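Sulfotransferase (Alicyclobacillus acidocaldarius subsp. acidocaldarius, PDB 3RNL) probably transfers sulfo groups to an acceptor substrate as a sulfotransferase with a P-loop-type fold, and binds magnesium ions. Local coordinates at residues 71-74 against 75-79; 99-102 against 103-107; 122-125 against 126-129; 137-140 against 141-144. All coordinates share one frame; numbering follows the deposited sequence.

Contact 1 (71-74 against 75-79)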
loop_
_atom_site.group_PDB
_atom_site.type_symbol
_atom_site.label_atom_id
_atom_site.label_comp_id
_atom_site.label_asym_id
_atom_site.label_seq_id
_atom_site.Cartn_x
_atom_site.Cartn_y
_atom_site.Cartn_z
ATOM N N ASP A 71 -16.152 -6.830 15.177
ATOM C CA ASP A 71 -15.662 -7.267 16.480
ATOM C C ASP A 71 -14.281 -7.916 16.351
ATOM O O ASP A 71 -13.386 -7.654 17.159
ATOM C CB ASP A 71 -16.634 -8.251 17.140
ATOM C CG ASP A 71 -17.950 -7.596 17.545
ATOM O OD1 ASP A 71 -17.982 -6.356 17.704
ATOM O OD2 ASP A 71 -18.954 -8.325 17.714
ATOM N N ALA A 72 -14.116 -8.756 15.331
ATOM C CA ALA A 72 -12.834 -9.415 15.089
ATOM C C ALA A 72 -11.789 -8.365 14.732
ATOM O O ALA A 72 -10.626 -8.446 15.144
ATOM C CB ALA A 72 -12.958 -10.435 13.977
ATOM N N TYR A 73 -12.202 -7.361 13.971
ATOM C CA TYR A 73 -11.252 -6.308 13.623
ATOM C C TYR A 73 -10.775 -5.576 14.877
ATOM O O TYR A 73 -9.574 -5.338 15.059
ATOM C CB TYR A 73 -11.860 -5.321 12.610
ATOM C CG TYR A 73 -10.880 -4.256 12.193
ATOM C CD1 TYR A 73 -9.822 -4.555 11.346
ATOM C CD2 TYR A 73 -11.001 -2.957 12.665
ATOM C CE1 TYR A 73 -8.902 -3.572 10.975
ATOM C CE2 TYR A 73 -10.096 -1.977 12.296
ATOM C CZ TYR A 73 -9.055 -2.291 11.455
ATOM O OH TYR A 73 -8.150 -1.312 11.100
HETATM N N MSE A 74 -11.709 -5.218 15.753
HETATM C CA MSE A 74 -11.330 -4.488 16.960
HETATM C C MSE A 74 -10.398 -5.317 17.847
HETATM O O MSE A 74 -9.530 -4.761 18.523
HETATM C CB MSE A 74 -12.567 -4.017 17.730
HETATM C CG MSE A 74 -13.403 -3.001 16.940
HETATM SE SE MSE A 74 -12.331 -1.453 16.377
HETATM C CE MSE A 74 -11.615 -1.053 18.115
ATOM N N ARG A 75 -10.559 -6.641 17.831
ATOM C CA ARG A 75 -9.700 -7.513 18.640
ATOM C C ARG A 75 -8.238 -7.524 18.179
ATOM O O ARG A 75 -7.360 -7.957 18.924
ATOM C CB ARG A 75 -10.256 -8.944 18.742
ATOM C CG ARG A 75 -11.498 -9.057 19.636
ATOM C CD ARG A 75 -11.875 -10.520 19.936
ATOM N NE ARG A 75 -12.040 -11.318 18.721
ATOM C CZ ARG A 75 -13.198 -11.525 18.095
ATOM N NH1 ARG A 75 -14.321 -10.989 18.563
ATOM N NH2 ARG A 75 -13.232 -12.275 16.995
ATOM N N LEU A 76 -7.968 -7.040 16.970
ATOM C CA LEU A 76 -6.580 -6.938 16.506
ATOM C C LEU A 76 -5.766 -6.036 17.419
ATOM O O LEU A 76 -4.536 -6.110 17.453
ATOM C CB LEU A 76 -6.524 -6.349 15.100
ATOM C CG LEU A 76 -7.079 -7.249 14.006
ATOM C CD1 LEU A 76 -6.847 -6.588 12.639
ATOM C CD2 LEU A 76 -6.428 -8.642 14.070
ATOM N N PHE A 77 -6.460 -5.135 18.105
ATOM C CA PHE A 77 -5.792 -4.116 18.908
ATOM C C PHE A 77 -5.677 -4.474 20.382
ATOM O O PHE A 77 -5.263 -3.654 21.201
ATOM C CB PHE A 77 -6.421 -2.750 18.633
ATOM C CG PHE A 77 -6.472 -2.445 17.165
ATOM C CD1 PHE A 77 -5.328 -2.020 16.497
ATOM C CD2 PHE A 77 -7.620 -2.696 16.430
ATOM C CE1 PHE A 77 -5.343 -1.799 15.134
ATOM C CE2 PHE A 77 -7.646 -2.468 15.063
ATOM C CZ PHE A 77 -6.502 -2.020 14.411
ATOM N N ASP A 78 -6.079 -5.695 20.721
ATOM C CA ASP A 78 -6.036 -6.130 22.121
ATOM C C ASP A 78 -4.641 -6.008 22.755
ATOM O O ASP A 78 -4.521 -5.846 23.965
ATOM C CB ASP A 78 -6.556 -7.567 22.262
ATOM C CG ASP A 78 -8.075 -7.649 22.189
ATOM O OD1 ASP A 78 -8.744 -6.590 22.247
ATOM O OD2 ASP A 78 -8.603 -8.777 22.083
ATOM N N GLY A 79 -3.595 -6.081 21.935
ATOM C CA GLY A 79 -2.234 -6.029 22.440
ATOM C C GLY A 79 -1.683 -4.641 22.724
ATOM O O GLY A 79 -0.577 -4.505 23.255
#

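Contact 2 (99-102 against 103-107)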
loop_
_atom_site.group_PDB
_atom_site.type_symbol
_atom_site.label_atom_id
_atom_site.label_comp_id
_atom_site.label_asym_id
_atom_site.label_seq_id
_atom_site.Cartn_x
_atom_site.Cartn_y
_atom_site.Cartn_z
ATOM N N THR A 99 -12.602 2.941 0.272
ATOM C CA THR A 99 -11.917 2.680 1.535
ATOM C C THR A 99 -11.726 3.933 2.387
ATOM O O THR A 99 -12.037 3.930 3.587
ATOM C CB THR A 99 -10.546 2.004 1.283
ATOM O OG1 THR A 99 -10.742 0.851 0.442
ATOM C CG2 THR A 99 -9.910 1.560 2.603
ATOM N N ALA A 100 -11.206 4.994 1.772
ATOM C CA ALA A 100 -10.901 6.213 2.514
ATOM C C ALA A 100 -12.141 6.715 3.245
ATOM O O ALA A 100 -12.065 7.067 4.414
ATOM C CB ALA A 100 -10.368 7.308 1.575
ATOM N N GLN A 101 -13.272 6.757 2.549
ATOM C CA GLN A 101 -14.496 7.292 3.157
ATOM C C GLN A 101 -15.006 6.412 4.313
ATOM O O GLN A 101 -15.494 6.922 5.332
ATOM C CB GLN A 101 -15.593 7.533 2.100
ATOM C CG GLN A 101 -16.847 8.232 2.690
ATOM C CD GLN A 101 -16.558 9.664 3.129
ATOM O OE1 GLN A 101 -16.137 10.493 2.329
ATOM N NE2 GLN A 101 -16.778 9.957 4.411
ATOM N N ARG A 102 -14.888 5.089 4.183
ATOM C CA ARG A 102 -15.285 4.207 5.295
ATOM C C ARG A 102 -14.399 4.404 6.515
ATOM O O ARG A 102 -14.877 4.387 7.663
ATOM C CB ARG A 102 -15.227 2.724 4.897
ATOM C CG ARG A 102 -16.184 2.364 3.802
ATOM C CD ARG A 102 -16.147 0.857 3.416
ATOM N NE ARG A 102 -16.808 0.780 2.128
ATOM C CZ ARG A 102 -16.184 0.588 0.970
ATOM N NH1 ARG A 102 -14.871 0.324 0.930
ATOM N NH2 ARG A 102 -16.897 0.603 -0.145
HETATM N N MSE A 103 -13.096 4.551 6.287
HETATM C CA MSE A 103 -12.171 4.830 7.390
HETATM C C MSE A 103 -12.522 6.138 8.059
HETATM O O MSE A 103 -12.534 6.244 9.284
HETATM C CB MSE A 103 -10.733 4.936 6.890
HETATM C CG MSE A 103 -10.105 3.633 6.475
HETATM SE SE MSE A 103 -8.392 4.042 5.605
HETATM C CE MSE A 103 -7.596 2.279 5.726
ATOM N N TYR A 104 -12.775 7.155 7.244
ATOM C CA TYR A 104 -13.087 8.473 7.783
ATOM C C TYR A 104 -14.370 8.461 8.604
ATOM O O TYR A 104 -14.508 9.149 9.645
ATOM C CB TYR A 104 -13.207 9.477 6.623
ATOM C CG TYR A 104 -13.456 10.890 7.099
ATOM C CD1 TYR A 104 -12.394 11.749 7.369
ATOM C CD2 TYR A 104 -14.759 11.358 7.292
ATOM C CE1 TYR A 104 -12.620 13.035 7.816
ATOM C CE2 TYR A 104 -14.988 12.634 7.733
ATOM C CZ TYR A 104 -13.914 13.468 8.000
ATOM O OH TYR A 104 -14.135 14.755 8.423
ATOM N N ASP A 105 -15.339 7.697 8.128
ATOM C CA ASP A 105 -16.597 7.625 8.842
ATOM C C ASP A 105 -16.404 6.999 10.222
ATOM O O ASP A 105 -17.137 7.320 11.159
ATOM C CB ASP A 105 -17.643 6.858 8.025
ATOM C CG ASP A 105 -18.225 7.698 6.888
ATOM O OD1 ASP A 105 -18.068 8.938 6.904
ATOM O OD2 ASP A 105 -18.856 7.122 5.973
ATOM N N ALA A 106 -15.452 6.073 10.333
ATOM C CA ALA A 106 -15.103 5.487 11.634
ATOM C C ALA A 106 -14.119 6.330 12.469
ATOM O O ALA A 106 -14.293 6.488 13.681
ATOM C CB ALA A 106 -14.558 4.061 11.437
ATOM N N TYR A 107 -13.087 6.856 11.806
ATOM C CA TYR A 107 -11.968 7.534 12.483
ATOM C C TYR A 107 -11.569 8.796 11.728
ATOM O O TYR A 107 -10.588 8.802 11.001
ATOM C CB TYR A 107 -10.761 6.595 12.563
ATOM C CG TYR A 107 -11.087 5.321 13.293
ATOM C CD1 TYR A 107 -11.440 5.344 14.633
ATOM C CD2 TYR A 107 -11.072 4.095 12.634
ATOM C CE1 TYR A 107 -11.758 4.171 15.314
ATOM C CE2 TYR A 107 -11.380 2.913 13.317
ATOM C CZ TYR A 107 -11.725 2.961 14.640
ATOM O OH TYR A 107 -12.042 1.796 15.304
#

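Contact 3 (122-125 against 126-129)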
loop_
_atom_site.group_PDB
_atom_site.type_symbol
_atom_site.label_atom_id
_atom_site.label_comp_id
_atom_site.label_asym_id
_atom_site.label_seq_id
_atom_site.Cartn_x
_atom_site.Cartn_y
_atom_site.Cartn_z
ATOM N N ARG A 122 7.128 -1.449 -9.750
ATOM C CA ARG A 122 6.114 -2.058 -8.879
ATOM C C ARG A 122 5.435 -3.224 -9.598
ATOM O O ARG A 122 5.201 -4.291 -9.009
ATOM C CB ARG A 122 5.042 -1.031 -8.483
ATOM C CG ARG A 122 4.118 -1.513 -7.344
ATOM C CD ARG A 122 2.703 -0.959 -7.480
ATOM N NE ARG A 122 2.025 -1.621 -8.596
ATOM C CZ ARG A 122 1.495 -2.840 -8.523
ATOM N NH1 ARG A 122 1.551 -3.528 -7.377
ATOM N NH2 ARG A 122 0.919 -3.379 -9.596
ATOM N N ALA A 123 5.099 -3.019 -10.869
ATOM C CA ALA A 123 4.452 -4.079 -11.645
ATOM C C ALA A 123 5.358 -5.304 -11.706
ATOM O O ALA A 123 4.913 -6.439 -11.521
ATOM C CB ALA A 123 4.121 -3.584 -13.063
ATOM N N PHE A 124 6.639 -5.082 -11.973
ATOM C CA PHE A 124 7.554 -6.213 -12.100
ATOM C C PHE A 124 7.722 -6.920 -10.756
ATOM O O PHE A 124 7.864 -8.149 -10.707
ATOM C CB PHE A 124 8.907 -5.758 -12.646
ATOM C CG PHE A 124 9.750 -6.886 -13.171
ATOM C CD1 PHE A 124 9.291 -7.677 -14.215
ATOM C CD2 PHE A 124 11.000 -7.134 -12.644
ATOM C CE1 PHE A 124 10.068 -8.715 -14.710
ATOM C CE2 PHE A 124 11.788 -8.164 -13.138
ATOM C CZ PHE A 124 11.318 -8.957 -14.162
ATOM N N SER A 125 7.712 -6.148 -9.672
ATOM C CA SER A 125 7.797 -6.729 -8.338
ATOM C C SER A 125 6.601 -7.639 -8.031
ATOM O O SER A 125 6.757 -8.708 -7.432
ATOM C CB SER A 125 7.901 -5.630 -7.276
ATOM O OG SER A 125 8.033 -6.205 -5.995
ATOM N N ALA A 126 5.407 -7.209 -8.427
ATOM C CA ALA A 126 4.211 -8.030 -8.237
ATOM C C ALA A 126 4.334 -9.323 -9.042
ATOM O O ALA A 126 4.018 -10.406 -8.549
ATOM C CB ALA A 126 2.963 -7.273 -8.644
ATOM N N TYR A 127 4.813 -9.197 -10.276
ATOM C CA TYR A 127 5.038 -10.361 -11.129
ATOM C C TYR A 127 5.998 -11.349 -10.458
ATOM O O TYR A 127 5.701 -12.545 -10.353
ATOM C CB TYR A 127 5.598 -9.927 -12.488
ATOM C CG TYR A 127 6.071 -11.099 -13.323
ATOM C CD1 TYR A 127 5.162 -11.977 -13.892
ATOM C CD2 TYR A 127 7.422 -11.326 -13.528
ATOM C CE1 TYR A 127 5.596 -13.072 -14.660
ATOM C CE2 TYR A 127 7.866 -12.410 -14.284
ATOM C CZ TYR A 127 6.947 -13.272 -14.845
ATOM O OH TYR A 127 7.388 -14.351 -15.590
HETATM N N MSE A 128 7.146 -10.847 -10.010
HETATM C CA MSE A 128 8.145 -11.703 -9.367
HETATM C C MSE A 128 7.576 -12.408 -8.143
HETATM O O MSE A 128 7.902 -13.569 -7.874
HETATM C CB MSE A 128 9.396 -10.902 -8.995
HETATM C CG MSE A 128 10.176 -10.428 -10.208
HETATM SE SE MSE A 128 11.926 -9.679 -9.750
HETATM C CE MSE A 128 11.340 -7.922 -9.133
ATOM N N HIS A 129 6.726 -11.701 -7.407
ATOM C CA HIS A 129 6.066 -12.259 -6.220
ATOM C C HIS A 129 5.176 -13.435 -6.627
ATOM O O HIS A 129 5.242 -14.511 -6.022
ATOM C CB HIS A 129 5.247 -11.161 -5.534
ATOM C CG HIS A 129 4.448 -11.620 -4.349
ATOM N ND1 HIS A 129 4.242 -10.821 -3.243
ATOM C CD2 HIS A 129 3.763 -12.765 -4.112
ATOM C CE1 HIS A 129 3.492 -11.465 -2.366
ATOM N NE2 HIS A 129 3.184 -12.646 -2.869
#

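Contact 4 (137-140 against 141-144)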
loop_
_atom_site.group_PDB
_atom_site.type_symbol
_atom_site.label_atom_id
_atom_site.label_comp_id
_atom_site.label_asym_id
_atom_site.label_seq_id
_atom_site.Cartn_x
_atom_site.Cartn_y
_atom_site.Cartn_z
ATOM N N THR A 137 3.064 -18.955 -13.978
ATOM C CA THR A 137 4.139 -19.579 -14.743
ATOM C C THR A 137 4.499 -18.897 -16.071
ATOM O O THR A 137 5.474 -19.271 -16.715
ATOM C CB THR A 137 3.786 -21.040 -15.052
ATOM O OG1 THR A 137 2.529 -21.072 -15.740
ATOM C CG2 THR A 137 3.677 -21.839 -13.760
ATOM N N LEU A 138 3.707 -17.908 -16.466
ATOM C CA LEU A 138 3.908 -17.199 -17.737
ATOM C C LEU A 138 5.043 -16.188 -17.647
ATOM O O LEU A 138 5.435 -15.785 -16.556
ATOM C CB LEU A 138 2.626 -16.495 -18.196
ATOM C CG LEU A 138 1.404 -17.391 -18.436
ATOM C CD1 LEU A 138 0.163 -16.529 -18.634
ATOM C CD2 LEU A 138 1.623 -18.305 -19.620
ATOM N N SER A 139 5.549 -15.768 -18.801
ATOM C CA SER A 139 6.479 -14.650 -18.851
ATOM C C SER A 139 5.763 -13.375 -18.405
ATOM O O SER A 139 4.533 -13.308 -18.395
ATOM C CB SER A 139 6.992 -14.450 -20.273
ATOM O OG SER A 139 5.942 -14.003 -21.124
ATOM N N PHE A 140 6.533 -12.377 -17.995
ATOM C CA PHE A 140 5.947 -11.100 -17.593
ATOM C C PHE A 140 5.181 -10.513 -18.773
ATOM O O PHE A 140 4.103 -9.940 -18.608
ATOM C CB PHE A 140 7.062 -10.155 -17.136
ATOM C CG PHE A 140 6.584 -8.787 -16.707
ATOM C CD1 PHE A 140 5.595 -8.646 -15.747
ATOM C CD2 PHE A 140 7.149 -7.647 -17.259
ATOM C CE1 PHE A 140 5.164 -7.366 -15.339
ATOM C CE2 PHE A 140 6.724 -6.377 -16.861
ATOM C CZ PHE A 140 5.746 -6.244 -15.894
ATOM N N ARG A 141 5.729 -10.665 -19.978
ATOM C CA ARG A 141 5.074 -10.111 -21.160
ATOM C C ARG A 141 3.662 -10.683 -21.329
ATOM O O ARG A 141 2.701 -9.939 -21.575
ATOM C CB ARG A 141 5.905 -10.384 -22.419
ATOM C CG ARG A 141 5.416 -9.617 -23.624
ATOM C CD ARG A 141 6.191 -10.006 -24.878
ATOM N NE ARG A 141 7.626 -9.691 -24.851
ATOM C CZ ARG A 141 8.133 -8.474 -25.036
ATOM N NH1 ARG A 141 7.323 -7.435 -25.210
ATOM N NH2 ARG A 141 9.452 -8.287 -25.037
ATOM N N GLU A 142 3.552 -12.002 -21.202
ATOM C CA GLU A 142 2.265 -12.694 -21.293
ATOM C C GLU A 142 1.354 -12.360 -20.123
ATOM O O GLU A 142 0.142 -12.223 -20.284
ATOM C CB GLU A 142 2.476 -14.210 -21.332
ATOM C CG GLU A 142 3.184 -14.721 -22.576
ATOM C CD GLU A 142 3.505 -16.204 -22.480
ATOM O OE1 GLU A 142 4.415 -16.576 -21.702
ATOM O OE2 GLU A 142 2.835 -16.999 -23.170
ATOM N N SER A 143 1.944 -12.247 -18.939
ATOM C CA SER A 143 1.180 -11.952 -17.717
ATOM C C SER A 143 0.545 -10.556 -17.814
ATOM O O SER A 143 -0.611 -10.356 -17.434
ATOM C CB SER A 143 2.085 -12.083 -16.480
ATOM O OG SER A 143 1.331 -12.245 -15.273
ATOM N N LEU A 144 1.298 -9.596 -18.348
ATOM C CA LEU A 144 0.779 -8.247 -18.556
ATOM C C LEU A 144 -0.431 -8.269 -19.477
ATOM O O LEU A 144 -1.415 -7.555 -19.255
ATOM C CB LEU A 144 1.847 -7.354 -19.199
ATOM C CG LEU A 144 2.873 -6.705 -18.277
ATOM C CD1 LEU A 144 4.016 -6.136 -19.120
ATOM C CD2 LEU A 144 2.218 -5.604 -17.423
#

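Contact 1 (71-74 against 75-79)
Phe77 points the edge of its ring at the face of Tyr73, one turn back along the chain, where helix 70-75 gives way to a loop. The two rings form a T-shaped pair, with centroids 5.4 Å apart and planes at 75°. The touching edge is that of CE2 and CZ: Phe77 CE2 stands 3.7 Å from Tyr73 CE2, over the rim of the phenol ring and not over its centre. Tyr73 is placed for this by a first torsion that carries CG anti to the backbone N (chi1 -178°). Leu76 adds a second apolar touch, its side chain crossing that of Tyr73 at about a right angle, with CD1 3.8 Å from Tyr73 CD1.

The backbone changes hydrogen-bonding pattern beneath these side chains. Arg75 N still makes the helical i to i+4 bond, to Asp71 O at 3.1 Å, whereas Leu76 N and Phe77 N each reach back only three residues, Leu76 N to Tyr73 O at 3.0 Å and Phe77 N to Met74 O at 3.1 Å. Both of these donors sit well above the carbonyl plane, and the same residues lie in a type I turn from Arg75 to Asp78. On the exposed flank the Arg75 guanidinium lies with one face over Asp71 O and Ala72 CA; its NH1 remains 5.4 Å from Asp71 OD2, too far for a salt bridge.

The Tyr73 hydroxyl is hydrogen-bonded to Glu88 of strand 85-89, and Phe44 stacks on its ring. The chemistry thus implies a helix end where an aromatic pair meets backbone bonds changing from i to i+4 to i to i+3, the Asp71-Arg75 charges probably adding no more than a diffuse attraction.

Contact 2 (99-102 against 103-107)
Gln101 O receives the backbone N of Asp105 at 2.9 Å, a regular i to i+4 bond of helix 99-106, and the same two residues are joined again through their side chains. Gln101 NE2 donates to Asp105 OD1 at 3.0 Å, with an N-H...O angle of 144°. The acceptor lies close to the plane of the Gln101 amide, but the donor approaches OD1 from above the carboxylate plane, 50° out of it, and the two flat groups are turned 45° against each other. A bend at chi2 turns the glutamine chain toward the next turn and brings NE2 to the carboxylate.

A different face of the helix is largely buried and mostly apolar. Thr99 and the selenomethionine Met103 lie side by side and point the same way, Thr99 CG2 meeting Met103 CE at 4.0 Å in the conformer described, while Met103 N bonds almost straight to Thr99 O at 3.0 Å. Farther in, Met103 packs on Tyr174 of helix 167-178 and on Phe12 of strand 11-13, so this face turns toward the sheet of the alpha-beta-alpha sandwich. Thr99 OG1 bonds to Tyr96 O and Ser46, and Arg102 forms a salt bridge with Asp49.

This division of labour is that of an amphipathic helix. The amide-carboxylate bond pairs a neutral donor with a probably charged acceptor on the exposed side, and its bent, out-of-plane geometry is consistent with a modest supplement to the backbone bonds beneath it.

Contact 3 (122-125 against 126-129)
Phe124 and Tyr127 set their rings only 27° from parallel, yet slid so far apart that they barely overlap, on helix 119-132 of the alpha-beta-alpha sandwich. Their centroids are 5.9 Å apart, and contact is made near the rims, Phe124 CE1 to Tyr127 CD2 at 3.9 Å. A chi1 of -163°, with CG anti to the backbone N, swings the Phe124 ring toward Tyr127 and Met128.

The selenomethionine Met128, one turn on, completes a Met-aromatic contact. Its CG stands over a face of the Phe124 ring in a CH-pi approach, 21° off the ring normal. From there the chain runs obliquely past the ring, with SE 4.5 Å from the centroid, and bends at chi3 to bring CE to 3.6 Å from Phe124 CD2. This holds for the one of two Met128 conformers described.

With an alanine in place of Phe124, Met128 would probably be left without its aromatic face and its end freer to turn, and Tyr127 would lose one of its ring neighbours, the Phe140 ring remaining. Phe140 meets Phe124 edge-to-face, while Tyr127 OH bonds to Leu138 O, tying this helix to the next. Under the side chains, Met128 N reaches Phe124 O at 2.9 Å.

Contact 4 (137-140 against 141-144)
Ser139 and Glu142 form a capping box at the start of helix 140-145, with Ser139 as the N-cap. Glu142 N donates to Ser139 OG at 3.1 Å, and in return Glu142 OE1, in the conformer described, accepts both Ser139 N at 3.2 Å and Ser139 OG at 3.0 Å. Both donors come to the anti side of the carboxylate oxygen. The serine hydroxyl sits between its own N and carbonyl carbon (chi1 68°), from where it can accept from the helix and donate to the glutamate at once. This is the solvent side: Glu142 is exposed, and Leu138 crosses it loosely at about a right angle, CB to CB 3.9 Å.

The opposite character belongs to the buried pair Phe140 and Leu144. Leu144 CD1 lies over one face of the Phe140 ring in a CH-pi contact, 3.8 Å from the centroid and 22° off the ring normal, and comes to 3.5 Å from Phe140 CE2. Leu275 and Leu279 of helix 273-294 also touch the ring. An alanine here instead of Phe140 would probably open a gap between helices 140-145 and 273-294 and strip Leu144 of the ring face it packs on.

Between the two regions, Ser143 OG bonds to Glu136 and Tyr161, while its backbone takes up the first helical turn. That turn closes with Ser143 N on Ser139 O at 2.9 Å, followed by Leu144 N on Phe140 O at 2.8 Å.

In the fold
The four contacts follow one another along the chain, each within a single continuous stretch. Contacts 1 and 2, with centres about 17 Å apart, meet where Met74 SE lies 3.4 Å from Tyr107 OH; strand 85-89 separates them in sequence. Contacts 3 and 4, about 11 Å between centres, lie on helix 119-132 and at the start of helix 140-145 and share the cluster of Phe124, Tyr127 and Phe140. The two pairs lie on opposite sides of the chain's centre, contacts 1 and 4 being about 39 Å apart between centres, with the five-stranded parallel sheet running through the fold. Short-range side-chain contacts thus shape individual helices, while aromatic residues join neighbouring elements.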